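Local coordinates for surface layer protein (Geobacillus stearothermophilus, PDB 4UJ7) that probably self-assembles into the crystalline surface layer of the cell, the present chain being domains five and six, the latter binding calcium ions, at residues T23-A28 and V77-V82; Y141-D144 and N148-G151. All coordinates share one frame; numbering follows the deposited sequence. Where two conformers were deposited one is given.

How the interactions relate
The two contacts lie in neighbouring Big2-like domains, their centres about 11 Å apart, and follow one another along the chain: interaction 1 closes before interaction 2 opens. Interaction 1 packs the two sheets of the first domain face to face, through strands 25-28 and 74-81. Interaction 2 is the turn end of the hairpin formed by strands 135-144 and 149-152 in the second domain. They touch at the domain boundary, where the backbones of Ser26 and Ala28 probably hydrogen-bond to that of Ile149 and the side chain of Ser26 packs on Asn148. Strand 25-28 therefore serves both its own sandwich and the hairpin next door, consistent with a direct tie between the two domains.

Interaction 1: T23-A28 and V77-V82; sequences TGVSVA and VTVNGV
Val25 and Val79 illustrate how branched side chains bridge two beta-sheets: the valines reach toward each other tip to tip, CG2 of Val25 lying 4.2 Å from CG2 of Val79. In both residues CG1 stands anti to the backbone N (chi1 171° in Val25, 177° in Val79), which places CG2 beside that N and turns it to the partner. One methyl from each side makes the touch, and this pair is purely apolar. Two residues further along each strand the pairing changes character. Val27 points its side chain at Gly81, and because CG1 sits between its own backbone N and carbonyl carbon, that methyl comes down on the glycine backbone, 4.1 Å from Gly81 CA. A side chain on Gly81 would be directed at the same place, tight against Val27 CG1 and clashing with Ala28 O, so the glycine lets a valine rest on bare main chain. The strands accordingly draw nearer here, from 7.8 Å between the CA atoms of Val25 and Val79 to 6.2 Å between those of Val27 and Gly81. Strands 25-28 and 77-81 cross at -40°, 7.0 Å apart at their closest, as in a beta-sandwich whose layers pack face to face. Within this first Big2-like domain, strand 25-28 is an outermost strand of its sheet and pairs in parallel with 96-105, whereas 74-81 runs between 32-41 and 61-65, with Phe35 touching Val25 and Ala61 touching Val79.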
# COMPACT_ATOMS: atom_id res chain seq x y z
N THR A 23 -7.18 8.83 -7.65
CA THR A 23 -7.74 10.08 -8.18
C THR A 23 -8.25 10.96 -7.05
O THR A 23 -8.86 12.02 -7.28
CB THR A 23 -8.91 9.85 -9.17
OG1 THR A 23 -9.97 9.19 -8.48
CG2 THR A 23 -8.46 9.05 -10.41
N GLY A 24 -7.99 10.54 -5.82
CA GLY A 24 -8.45 11.30 -4.65
C GLY A 24 -8.52 10.43 -3.43
O GLY A 24 -8.89 9.26 -3.49
N VAL A 25 -8.13 11.01 -2.30
CA VAL A 25 -8.15 10.29 -1.05
C VAL A 25 -9.45 10.58 -0.33
O VAL A 25 -9.88 11.72 -0.28
CB VAL A 25 -6.93 10.70 -0.19
CG1 VAL A 25 -7.04 10.13 1.21
CG2 VAL A 25 -5.65 10.23 -0.87
N SER A 26 -10.07 9.53 0.21
CA SER A 26 -11.33 9.63 0.95
C SER A 26 -11.14 8.91 2.28
O SER A 26 -11.07 7.69 2.32
CB SER A 26 -12.44 8.93 0.17
OG SER A 26 -12.47 9.35 -1.18
N VAL A 27 -11.08 9.67 3.36
CA VAL A 27 -10.72 9.09 4.65
C VAL A 27 -11.54 9.68 5.80
O VAL A 27 -11.85 10.86 5.78
CB VAL A 27 -9.18 9.23 4.88
CG1 VAL A 27 -8.72 10.68 4.99
CG2 VAL A 27 -8.73 8.39 6.05
N ALA A 28 -11.89 8.86 6.79
CA ALA A 28 -12.51 9.38 8.01
C ALA A 28 -11.51 10.13 8.88
O ALA A 28 -10.33 9.81 8.90
CB ALA A 28 -13.18 8.26 8.81
N VAL A 77 2.80 7.55 -0.57
CA VAL A 77 2.35 8.77 0.13
C VAL A 77 1.30 8.36 1.16
O VAL A 77 0.37 7.60 0.85
CB VAL A 77 1.77 9.81 -0.86
CG1 VAL A 77 1.20 11.00 -0.11
CG2 VAL A 77 2.82 10.23 -1.88
N THR A 78 1.45 8.86 2.38
CA THR A 78 0.48 8.61 3.46
C THR A 78 -0.25 9.88 3.82
O THR A 78 0.38 10.92 4.05
CB THR A 78 1.18 8.05 4.72
OG1 THR A 78 1.74 6.78 4.38
CG2 THR A 78 0.19 7.88 5.88
N VAL A 79 -1.58 9.82 3.86
CA VAL A 79 -2.42 10.96 4.22
C VAL A 79 -3.15 10.67 5.54
O VAL A 79 -3.79 9.63 5.69
CB VAL A 79 -3.45 11.31 3.09
CG1 VAL A 79 -4.38 12.45 3.51
CG2 VAL A 79 -2.74 11.59 1.76
N ASN A 80 -3.02 11.58 6.50
CA ASN A 80 -3.65 11.46 7.81
C ASN A 80 -4.84 12.40 7.91
O ASN A 80 -4.69 13.62 7.75
CB ASN A 80 -2.62 11.79 8.91
CG ASN A 80 -1.35 10.95 8.78
OD1 ASN A 80 -1.37 9.74 9.00
ND2 ASN A 80 -0.23 11.60 8.43
N GLY A 81 -6.03 11.84 8.14
CA GLY A 81 -7.25 12.64 8.30
C GLY A 81 -7.30 13.25 9.69
O GLY A 81 -7.42 12.53 10.68
N VAL A 82 -7.15 14.57 9.75
CA VAL A 82 -7.07 15.29 11.04
C VAL A 82 -8.43 15.89 11.46
O VAL A 82 -8.85 15.71 12.60
CB VAL A 82 -5.97 16.38 11.01
CG1 VAL A 82 -6.01 17.24 12.27
CG2 VAL A 82 -4.59 15.73 10.86

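Interaction 2: Y141-D144 and N148-G151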
# COMPACT_ATOMS: atom_id res chain seq x y z
N TYR A 141 -8.55 -2.84 5.28
CA TYR A 141 -9.36 -1.67 5.66
C TYR A 141 -10.85 -1.95 5.67
O TYR A 141 -11.37 -2.70 4.84
CB TYR A 141 -9.12 -0.51 4.70
CG TYR A 141 -7.69 -0.02 4.66
CD1 TYR A 141 -7.16 0.72 5.70
CD2 TYR A 141 -6.87 -0.33 3.58
CE1 TYR A 141 -5.85 1.17 5.67
CE2 TYR A 141 -5.56 0.10 3.54
CZ TYR A 141 -5.06 0.85 4.59
OH TYR A 141 -3.77 1.30 4.53
N ALA A 142 -11.53 -1.32 6.62
CA ALA A 142 -12.98 -1.19 6.58
C ALA A 142 -13.39 0.09 5.82
O ALA A 142 -12.81 1.17 6.03
CB ALA A 142 -13.55 -1.21 7.98
N VAL A 143 -14.38 -0.03 4.95
CA VAL A 143 -14.77 1.03 4.02
C VAL A 143 -16.27 1.28 4.11
O VAL A 143 -17.05 0.33 4.06
CB VAL A 143 -14.36 0.62 2.57
CG1 VAL A 143 -14.78 1.67 1.56
CG2 VAL A 143 -12.86 0.39 2.50
N ASP A 144 -16.69 2.55 4.23
CA ASP A 144 -18.13 2.84 4.28
C ASP A 144 -18.76 2.82 2.89
O ASP A 144 -18.07 2.60 1.89
CB ASP A 144 -18.43 4.13 5.08
CG ASP A 144 -18.03 5.40 4.33
OD1 ASP A 144 -17.82 5.40 3.10
OD2 ASP A 144 -17.93 6.44 5.00
N ASN A 148 -15.19 5.64 1.73
CA ASN A 148 -14.23 6.20 2.68
C ASN A 148 -13.64 5.16 3.61
O ASN A 148 -14.34 4.28 4.10
CB ASN A 148 -14.90 7.26 3.55
CG ASN A 148 -15.45 8.39 2.73
OD1 ASN A 148 -14.71 9.25 2.24
ND2 ASN A 148 -16.77 8.42 2.61
N ILE A 149 -12.33 5.24 3.84
CA ILE A 149 -11.70 4.34 4.79
C ILE A 149 -12.09 4.78 6.20
O ILE A 149 -11.80 5.91 6.63
CB ILE A 149 -10.16 4.26 4.62
CG1 ILE A 149 -9.81 3.44 3.38
CG2 ILE A 149 -9.52 3.60 5.84
CD1 ILE A 149 -8.35 3.49 3.00
N VAL A 150 -12.79 3.89 6.89
CA VAL A 150 -13.28 4.19 8.24
C VAL A 150 -12.56 3.40 9.33
O VAL A 150 -12.71 3.70 10.51
CB VAL A 150 -14.83 4.04 8.36
CG1 VAL A 150 -15.52 5.06 7.46
CG2 VAL A 150 -15.27 2.62 8.02
N GLY A 151 -11.75 2.41 8.97
CA GLY A 151 -10.95 1.71 9.98
C GLY A 151 -9.87 0.86 9.34
O GLY A 151 -10.03 0.39 8.21
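Asp144 and Asn148 clasp the turn end of this hairpin, a small example of a carboxylate serving several donors at once. Asp144 OD1 accepts the backbone N of Asn148 at 3.0 Å, from above the carboxylate plane, and takes Asn148 ND2 at 3.2 Å with the syn lone pair of OD1; ND2 also makes a weak bond to Asp144 OD2. Carboxylate and amide planes stand 87° apart. Placing CG between the backbone N and carbonyl carbon (chi1 73°) brings the Asp144 carboxylate to these donors, and its OD2 has another in the backbone N of Gly108. With the carboxylate of Asp144 cut back to an alanine, the N and ND2 of Asn148 and the N of Gly108 would probably lose their acceptors, and the Asn148 amide would be set free to turn. The main chain completes the clasp: Asp144 N donates to Asn148 O at 2.9 Å, in the carbonyl plane. Away from the turn, Ala142 O takes Val150 N at 2.9 Å and, more weakly, Gly151 N at 3.4 Å, while Ala142 N is satisfied by Gly151 O at 2.8 Å. The same Gly151 O lies in plane at the edge of the Tyr141 ring; in the conformer given, Ile149 CD1 sits over one ring face in a CH-pi contact, though a second conformer makes this less certain. Val150 and Gly151 both facing Ala142 define a classic beta bulge, set between the non-hydrogen-bonded pair Val143 and Ile149 and the hydrogen-bonded pair Ala142 and Gly151, in an antiparallel hairpin of the second Big2-like domain.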